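Local coordinates for protein DegT/DnrJ/EryC1/StrS aminotransferase (Brucella abortus 2308, PDB 4QGR) that binds pyridoxal 5'-phosphate and probably acts as a transaminase, at residues His83-Pro88 with Ala140-Asp145. Residues are numbered along the deposited sequence; the frame is centred on the assembly and turned at random.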
ATOM      1  N   HIS A  83      -0.501 -17.151 -17.691  1.00 16.23           N
ATOM      2  CA  HIS A  83      -1.893 -16.761 -17.703  1.00 15.51           C
ATOM      3  C   HIS A  83      -2.123 -15.416 -18.372  1.00 14.59           C
ATOM      4  O   HIS A  83      -1.289 -14.495 -18.253  1.00 14.31           O
ATOM      5  CB  HIS A  83      -2.453 -16.712 -16.288  1.00 15.36           C
ATOM      6  CG  HIS A  83      -2.365 -18.012 -15.573  1.00 16.35           C
ATOM      7  ND1 HIS A  83      -2.266 -18.105 -14.207  1.00 16.87           N
ATOM      8  CD2 HIS A  83      -2.290 -19.286 -16.044  1.00 16.78           C
ATOM      9  CE1 HIS A  83      -2.186 -19.377 -13.854  1.00 17.18           C
ATOM     10  NE2 HIS A  83      -2.195 -20.112 -14.956  1.00 17.31           N
ATOM     11  N   ALA A  84      -3.247 -15.335 -19.094  1.00 14.02           N
ATOM     12  CA  ALA A  84      -3.658 -14.115 -19.777  1.00 13.12           C
ATOM     13  C   ALA A  84      -4.824 -13.432 -19.054  1.00 12.41           C
ATOM     14  O   ALA A  84      -5.786 -14.096 -18.621  1.00 12.07           O
ATOM     15  CB  ALA A  84      -4.055 -14.412 -21.195  1.00 13.32           C
ATOM     16  N   VAL A  85      -4.740 -12.119 -18.933  1.00 11.91           N
ATOM     17  CA  VAL A  85      -5.841 -11.300 -18.345  1.00 11.88           C
ATOM     18  C   VAL A  85      -6.172 -10.176 -19.329  1.00 11.71           C
ATOM     19  O   VAL A  85      -5.274  -9.420 -19.795  1.00 11.50           O
ATOM     20  CB  VAL A  85      -5.474 -10.716 -16.968  1.00 11.65           C
ATOM     21  CG1 VAL A  85      -6.595  -9.842 -16.424  1.00 11.56           C
ATOM     22  CG2 VAL A  85      -5.066 -11.785 -15.964  1.00 12.14           C
ATOM     23  N   PHE A  86      -7.447 -10.070 -19.698  1.00 11.86           N
ATOM     24  CA  PHE A  86      -7.913  -9.155 -20.763  1.00 12.05           C
ATOM     25  C   PHE A  86      -8.350  -7.843 -20.153  1.00 11.75           C
ATOM     26  O   PHE A  86      -9.180  -7.850 -19.238  1.00 11.97           O
ATOM     27  CB  PHE A  86      -9.055  -9.842 -21.571  1.00 12.67           C
ATOM     28  CG  PHE A  86      -8.595 -11.118 -22.184  1.00 13.17           C
ATOM     29  CD1 PHE A  86      -8.572 -12.296 -21.419  1.00 13.65           C
ATOM     30  CD2 PHE A  86      -7.980 -11.117 -23.421  1.00 13.77           C
ATOM     31  CE1 PHE A  86      -8.072 -13.448 -21.910  1.00 14.30           C
ATOM     32  CE2 PHE A  86      -7.488 -12.292 -23.948  1.00 13.81           C
ATOM     33  CZ  PHE A  86      -7.508 -13.457 -23.203  1.00 14.24           C
ATOM     34  N   VAL A  87      -7.728  -6.751 -20.610  1.00 11.62           N
ATOM     35  CA  VAL A  87      -7.884  -5.404 -20.018  1.00 11.70           C
ATOM     36  C   VAL A  87      -7.974  -4.351 -21.114  1.00 12.01           C
ATOM     37  O   VAL A  87      -7.483  -4.560 -22.254  1.00 12.47           O
ATOM     38  CB  VAL A  87      -6.715  -5.075 -19.033  1.00 11.64           C
ATOM     39  CG1 VAL A  87      -6.571  -6.199 -18.027  1.00 11.69           C
ATOM     40  CG2 VAL A  87      -5.383  -4.906 -19.755  1.00 11.85           C
ATOM     41  N   PRO A  88      -8.609  -3.200 -20.797  1.00 12.30           N
ATOM     42  CA  PRO A  88      -8.486  -2.105 -21.754  1.00 12.63           C
ATOM     43  C   PRO A  88      -7.094  -1.492 -21.742  1.00 12.79           C
ATOM     44  O   PRO A  88      -6.354  -1.621 -20.774  1.00 12.29           O
ATOM     45  CB  PRO A  88      -9.511  -1.075 -21.248  1.00 12.54           C
ATOM     46  CG  PRO A  88     -10.222  -1.708 -20.109  1.00 12.06           C
ATOM     47  CD  PRO A  88      -9.352  -2.792 -19.591  1.00 11.87           C
ATOM     48  N   ALA A 140      -8.739 -14.329 -16.745  1.00 13.92           N
ATOM     49  CA  ALA A 140      -9.546 -13.235 -16.206  1.00 13.11           C
ATOM     50  C   ALA A 140      -9.765 -12.094 -17.168  1.00 12.48           C
ATOM     51  O   ALA A 140      -9.043 -11.924 -18.148  1.00 12.29           O
ATOM     52  CB  ALA A 140      -8.904 -12.707 -14.926  1.00 12.68           C
ATOM     53  N   ILE A 141     -10.772 -11.288 -16.846  1.00 12.23           N
ATOM     54  CA  ILE A 141     -11.108 -10.041 -17.564  1.00 11.93           C
ATOM     55  C   ILE A 141     -11.240  -8.960 -16.528  1.00 11.78           C
ATOM     56  O   ILE A 141     -11.854  -9.188 -15.465  1.00 11.66           O
ATOM     57  CB  ILE A 141     -12.452 -10.134 -18.330  1.00 11.86           C
ATOM     58  CG1 ILE A 141     -12.483 -11.431 -19.121  1.00 12.39           C
ATOM     59  CG2 ILE A 141     -12.650  -8.884 -19.196  1.00 11.61           C
ATOM     60  CD1 ILE A 141     -13.849 -11.891 -19.574  1.00 12.74           C
ATOM     61  N   ILE A 142     -10.642  -7.794 -16.802  1.00 11.48           N
ATOM     62  CA  ILE A 142     -10.792  -6.621 -15.936  1.00 11.36           C
ATOM     63  C   ILE A 142     -11.401  -5.472 -16.733  1.00 11.25           C
ATOM     64  O   ILE A 142     -10.692  -4.568 -17.191  1.00 10.76           O
ATOM     65  CB  ILE A 142      -9.499  -6.155 -15.219  1.00 11.81           C
ATOM     66  CG1 ILE A 142      -8.759  -7.326 -14.594  1.00 12.47           C
ATOM     67  CG2 ILE A 142      -9.820  -5.074 -14.175  1.00 11.65           C
ATOM     68  CD1 ILE A 142      -7.460  -6.979 -13.861  1.00 12.41           C
ATOM     69  N   PRO A 143     -12.735  -5.497 -16.855  1.00 11.54           N
ATOM     70  CA  PRO A 143     -13.381  -4.338 -17.423  1.00 12.05           C
ATOM     71  C   PRO A 143     -13.239  -3.139 -16.488  1.00 11.89           C
ATOM     72  O   PRO A 143     -13.179  -3.310 -15.252  1.00 12.26           O
ATOM     73  CB  PRO A 143     -14.851  -4.761 -17.548  1.00 12.13           C
ATOM     74  CG  PRO A 143     -14.883  -6.216 -17.268  1.00 12.40           C
ATOM     75  CD  PRO A 143     -13.710  -6.455 -16.342  1.00 11.65           C
ATOM     76  N   VAL A 144     -13.219  -1.941 -17.079  1.00 11.47           N
ATOM     77  CA  VAL A 144     -13.163  -0.690 -16.309  1.00 10.70           C
ATOM     78  C   VAL A 144     -14.433   0.092 -16.515  1.00 10.87           C
ATOM     79  O   VAL A 144     -14.939   0.181 -17.637  1.00 10.93           O
ATOM     80  CB  VAL A 144     -11.952   0.165 -16.741  1.00 10.23           C
ATOM     81  CG1 VAL A 144     -11.909   1.459 -15.972  1.00 10.51           C
ATOM     82  CG2 VAL A 144     -10.657  -0.635 -16.555  1.00 10.48           C
ATOM     83  N   ASP A 145     -14.955   0.653 -15.433  1.00 10.30           N
ATOM     84  CA  ASP A 145     -16.074   1.543 -15.551  1.00 11.05           C
ATOM     85  C   ASP A 145     -15.515   2.938 -15.775  1.00 11.03           C
ATOM     86  O   ASP A 145     -15.391   3.704 -14.847  1.00 11.75           O
ATOM     87  CB  ASP A 145     -16.904   1.530 -14.285  1.00 10.82           C
ATOM     88  CG  ASP A 145     -17.422   0.159 -13.933  1.00 11.06           C
ATOM     89  OD1 ASP A 145     -17.731  -0.637 -14.860  1.00 11.97           O
ATOM     90  OD2 ASP A 145     -17.536  -0.132 -12.708  1.00 11.42           O
TER
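V85 CG1 touches both I142 CG1 (3.8 Å) and A140 CB (4.0 Å) of 140-145. That methyl lies anti to the backbone N (chi1 178°), which turns it toward A140 and I142; helix 94-101 covers them, V99 on V85 and T95 on I142. I142 also runs alongside V87, the two side chains pointing the same way. On the sheet face away from V85 and A140, F86 packs against L123, I127 and T130 of helix 120-133, and its CB only loosely meets I141 CG2. Strands 83-88 and 137-141 are parallel neighbours in the large mixed sheet of the PLP-dependent aminotransferase fold, here sandwiched between helices. Two backbone bonds grip F86: its N gives to A140 O (2.9 Å, 166°), tilted out of the carbonyl plane, whereas I142 N comes nearly in line with the F86 C=O (2.8 Å to O, 170°). A140 O also lies at the edge of the F86 ring, 3.3 Å from CD1. Beyond I141 the strand gives way to loop; the P88 and V144 side chains cross at an angle, CG to CG2 3.7 Å, and V144 in turn touches the PLP cofactor. P88 CD packs 3.3 Å from I142 O, a buried carbonyl with no hydrogen-bond partner.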